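Local coordinates for protein N-acyl-D-glutamate deacylase (Bordetella bronchiseptica, PDB 3GIP) that probably hydrolyses N-acyl-D-glutamate to D-glutamate and a carboxylic acid, as a zinc-dependent deacylase of the amidohydrolase superfamily, at residues 94-106 and 111-124. Numbering follows the deposited sequence.
Sequences NCGVSAAPAPLPG and ALALLGETPLFADV. With ZN (zinc ion), chain F.
The long loop between strand 87-92 and helix 124-133 of the TIM-barrel amidohydrolase fold turns back on itself here, and V97 packs on the 3-10 segment that ends at L114 and on L115. V97 CG1 lies 3.8 Å from L112 CD2 and also meets A111 CB. V97 CB faces L115 CD1. Chi1 of -68° sets CG1 anti to the carbonyl carbon, against L112, and turns CG2 onto A111 O and L115 CD2, with L114 CD1 a little farther. L115 CD1 also presses on S98 O at 3.3 Å.

Farther along, the backbones join. F121 N donates a hydrogen bond to A99 O at 2.9 Å. The same oxygen lies at the edge of the F121 ring, near its plane, and touches L120 CB. The peptide before P101 is cis, and A102 N beyond it gives a weak hydrogen bond to A122 O. A100 CB sits against F121 O and the carbonyl carbon of D123. D123 is the N-cap of helix 124-133, where its OD1 accepts from A126 N.

This fold-back adjoins the zinc site. A type I' turn from N94 to V97 carries C95, which binds the zinc ion together with H218 and H248. S98 OG donates a hydrogen bond to A100 O within the loop and accepts one from G145 N at the end of strand 139-145. L120 lies over the backbone of 98-99: its CD2 meets A99 O and S98 O, while its CD1 meets P103 CD at 3.7 Å, the side chains crossing at about a right angle.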
# COMPACT_ATOMS: atom_id res chain seq x y z
N ASN A 94 -0.37 -6.27 3.85
CA ASN A 94 1.02 -6.26 3.42
C ASN A 94 2.05 -6.58 4.50
O ASN A 94 1.75 -6.59 5.69
CB ASN A 94 1.35 -4.89 2.82
CG ASN A 94 0.77 -4.71 1.44
OD1 ASN A 94 1.29 -5.27 0.47
ND2 ASN A 94 -0.31 -3.95 1.34
N CYS A 95 3.27 -6.86 4.04
CA CYS A 95 4.41 -7.15 4.90
C CYS A 95 4.23 -8.32 5.84
O CYS A 95 4.81 -8.35 6.93
CB CYS A 95 4.78 -5.90 5.69
SG CYS A 95 4.95 -4.44 4.62
N GLY A 96 3.42 -9.29 5.42
CA GLY A 96 3.20 -10.47 6.24
C GLY A 96 2.09 -10.40 7.27
O GLY A 96 1.76 -11.42 7.87
N VAL A 97 1.51 -9.22 7.47
CA VAL A 97 0.44 -9.08 8.46
C VAL A 97 -0.88 -8.66 7.83
O VAL A 97 -0.95 -7.69 7.07
CB VAL A 97 0.83 -8.09 9.57
CG1 VAL A 97 1.95 -8.69 10.41
CG2 VAL A 97 1.26 -6.75 8.97
N SER A 98 -1.94 -9.39 8.17
CA SER A 98 -3.26 -9.13 7.61
C SER A 98 -4.38 -9.27 8.64
O SER A 98 -4.16 -9.71 9.76
CB SER A 98 -3.51 -10.11 6.46
OG SER A 98 -3.35 -11.45 6.90
N ALA A 99 -5.59 -8.90 8.22
CA ALA A 99 -6.77 -8.98 9.08
C ALA A 99 -7.08 -10.42 9.47
O ALA A 99 -7.63 -10.67 10.54
CB ALA A 99 -7.97 -8.36 8.37
N ALA A 100 -6.74 -11.36 8.59
CA ALA A 100 -7.00 -12.77 8.83
C ALA A 100 -5.95 -13.63 8.12
O ALA A 100 -5.30 -13.17 7.19
CB ALA A 100 -8.40 -13.13 8.32
N PRO A 101 -5.78 -14.89 8.55
CA PRO A 101 -6.48 -15.56 9.65
C PRO A 101 -5.95 -15.16 11.01
O PRO A 101 -4.84 -14.63 11.13
CB PRO A 101 -6.24 -17.04 9.35
CG PRO A 101 -4.85 -17.02 8.81
CD PRO A 101 -4.89 -15.84 7.85
N ALA A 102 -6.73 -15.44 12.05
CA ALA A 102 -6.34 -15.11 13.41
C ALA A 102 -5.25 -16.05 13.93
O ALA A 102 -5.23 -17.24 13.61
CB ALA A 102 -7.56 -15.17 14.33
N PRO A 103 -4.32 -15.52 14.74
CA PRO A 103 -3.24 -16.34 15.29
C PRO A 103 -3.78 -17.29 16.35
O PRO A 103 -4.87 -17.08 16.88
CB PRO A 103 -2.30 -15.31 15.89
CG PRO A 103 -3.25 -14.26 16.37
CD PRO A 103 -4.20 -14.12 15.19
N LEU A 104 -3.02 -18.33 16.65
CA LEU A 104 -3.41 -19.28 17.69
C LEU A 104 -3.33 -18.50 18.99
O LEU A 104 -2.56 -17.55 19.11
CB LEU A 104 -2.43 -20.45 17.73
CG LEU A 104 -2.50 -21.45 16.58
CD1 LEU A 104 -1.26 -22.32 16.58
CD2 LEU A 104 -3.77 -22.30 16.71
N PRO A 105 -4.14 -18.88 19.99
CA PRO A 105 -4.12 -18.17 21.27
C PRO A 105 -2.71 -18.11 21.85
O PRO A 105 -2.03 -19.13 21.96
CB PRO A 105 -5.06 -18.99 22.14
CG PRO A 105 -6.04 -19.53 21.15
CD PRO A 105 -5.15 -19.95 20.00
N GLY A 106 -2.26 -16.91 22.21
CA GLY A 106 -0.93 -16.77 22.78
C GLY A 106 0.15 -16.46 21.76
O GLY A 106 1.26 -16.07 22.13
N ALA A 111 5.11 -6.95 14.70
CA ALA A 111 4.65 -6.37 13.44
C ALA A 111 3.13 -6.27 13.34
O ALA A 111 2.61 -5.51 12.53
CB ALA A 111 5.20 -7.18 12.27
N LEU A 112 2.41 -7.05 14.15
CA LEU A 112 0.95 -7.00 14.12
C LEU A 112 0.48 -5.61 14.54
O LEU A 112 -0.66 -5.22 14.26
CB LEU A 112 0.36 -8.06 15.05
CG LEU A 112 0.43 -9.51 14.56
CD1 LEU A 112 -0.14 -10.43 15.63
CD2 LEU A 112 -0.36 -9.65 13.27
N ALA A 113 1.35 -4.86 15.21
CA ALA A 113 1.03 -3.51 15.65
C ALA A 113 0.83 -2.59 14.45
O ALA A 113 0.27 -1.50 14.58
CB ALA A 113 2.14 -2.98 16.55
N LEU A 114 1.29 -3.03 13.29
CA LEU A 114 1.14 -2.23 12.08
C LEU A 114 -0.33 -2.22 11.65
O LEU A 114 -0.71 -1.44 10.78
CB LEU A 114 2.00 -2.81 10.94
CG LEU A 114 3.51 -2.86 11.13
CD1 LEU A 114 4.15 -3.56 9.94
CD2 LEU A 114 4.07 -1.45 11.29
N LEU A 115 -1.14 -3.07 12.29
CA LEU A 115 -2.56 -3.18 11.95
C LEU A 115 -3.53 -2.49 12.91
O LEU A 115 -4.48 -1.83 12.47
CB LEU A 115 -2.96 -4.66 11.87
CG LEU A 115 -2.22 -5.57 10.88
CD1 LEU A 115 -2.77 -6.98 11.00
CD2 LEU A 115 -2.40 -5.04 9.46
N GLY A 116 -3.32 -2.65 14.21
CA GLY A 116 -4.21 -2.04 15.18
C GLY A 116 -4.57 -2.96 16.33
O GLY A 116 -4.00 -4.05 16.45
N GLU A 117 -5.53 -2.55 17.16
CA GLU A 117 -5.95 -3.33 18.32
C GLU A 117 -7.14 -4.25 18.09
O GLU A 117 -7.35 -5.19 18.86
CB GLU A 117 -6.26 -2.39 19.49
CG GLU A 117 -5.05 -1.63 20.01
CD GLU A 117 -4.06 -2.51 20.74
OE1 GLU A 117 -2.98 -2.01 21.11
OE2 GLU A 117 -4.37 -3.70 20.96
N THR A 118 -7.92 -3.99 17.05
CA THR A 118 -9.09 -4.81 16.75
C THR A 118 -8.72 -6.29 16.63
O THR A 118 -7.79 -6.64 15.90
CB THR A 118 -9.77 -4.38 15.44
OG1 THR A 118 -10.29 -3.05 15.58
CG2 THR A 118 -10.91 -5.32 15.09
N PRO A 119 -9.42 -7.17 17.36
CA PRO A 119 -9.12 -8.60 17.29
C PRO A 119 -9.22 -9.07 15.84
O PRO A 119 -10.16 -8.73 15.13
CB PRO A 119 -10.21 -9.21 18.17
CG PRO A 119 -10.41 -8.16 19.21
CD PRO A 119 -10.44 -6.89 18.38
N LEU A 120 -8.23 -9.85 15.41
CA LEU A 120 -8.22 -10.34 14.04
C LEU A 120 -9.38 -11.27 13.72
O LEU A 120 -9.98 -11.87 14.61
CB LEU A 120 -6.89 -11.04 13.75
CG LEU A 120 -5.66 -10.12 13.84
CD1 LEU A 120 -4.41 -10.87 13.43
CD2 LEU A 120 -5.87 -8.91 12.94
N PHE A 121 -9.71 -11.37 12.43
CA PHE A 121 -10.80 -12.21 11.96
C PHE A 121 -10.35 -13.66 11.81
O PHE A 121 -9.18 -13.93 11.52
CB PHE A 121 -11.32 -11.68 10.63
CG PHE A 121 -12.06 -10.37 10.76
CD1 PHE A 121 -13.42 -10.35 11.04
CD2 PHE A 121 -11.38 -9.16 10.63
CE1 PHE A 121 -14.10 -9.15 11.19
CE2 PHE A 121 -12.06 -7.95 10.78
CZ PHE A 121 -13.42 -7.94 11.06
N ALA A 122 -11.27 -14.59 12.02
CA ALA A 122 -10.98 -16.02 11.93
C ALA A 122 -10.33 -16.40 10.60
O ALA A 122 -9.32 -17.09 10.57
CB ALA A 122 -12.26 -16.82 12.13
N ASP A 123 -10.94 -15.96 9.50
CA ASP A 123 -10.44 -16.24 8.16
C ASP A 123 -10.89 -15.16 7.19
O ASP A 123 -11.63 -14.26 7.57
CB ASP A 123 -10.92 -17.61 7.67
CG ASP A 123 -12.42 -17.80 7.83
OD1 ASP A 123 -13.18 -16.82 7.67
OD2 ASP A 123 -12.84 -18.95 8.10
N VAL A 124 -10.44 -15.26 5.95
CA VAL A 124 -10.81 -14.27 4.94
C VAL A 124 -12.32 -14.22 4.72
O VAL A 124 -12.88 -13.14 4.56
CB VAL A 124 -10.08 -14.54 3.61
CG1 VAL A 124 -10.56 -13.56 2.55
CG2 VAL A 124 -8.58 -14.39 3.81
ZN ZN F . 6.89 -3.44 5.05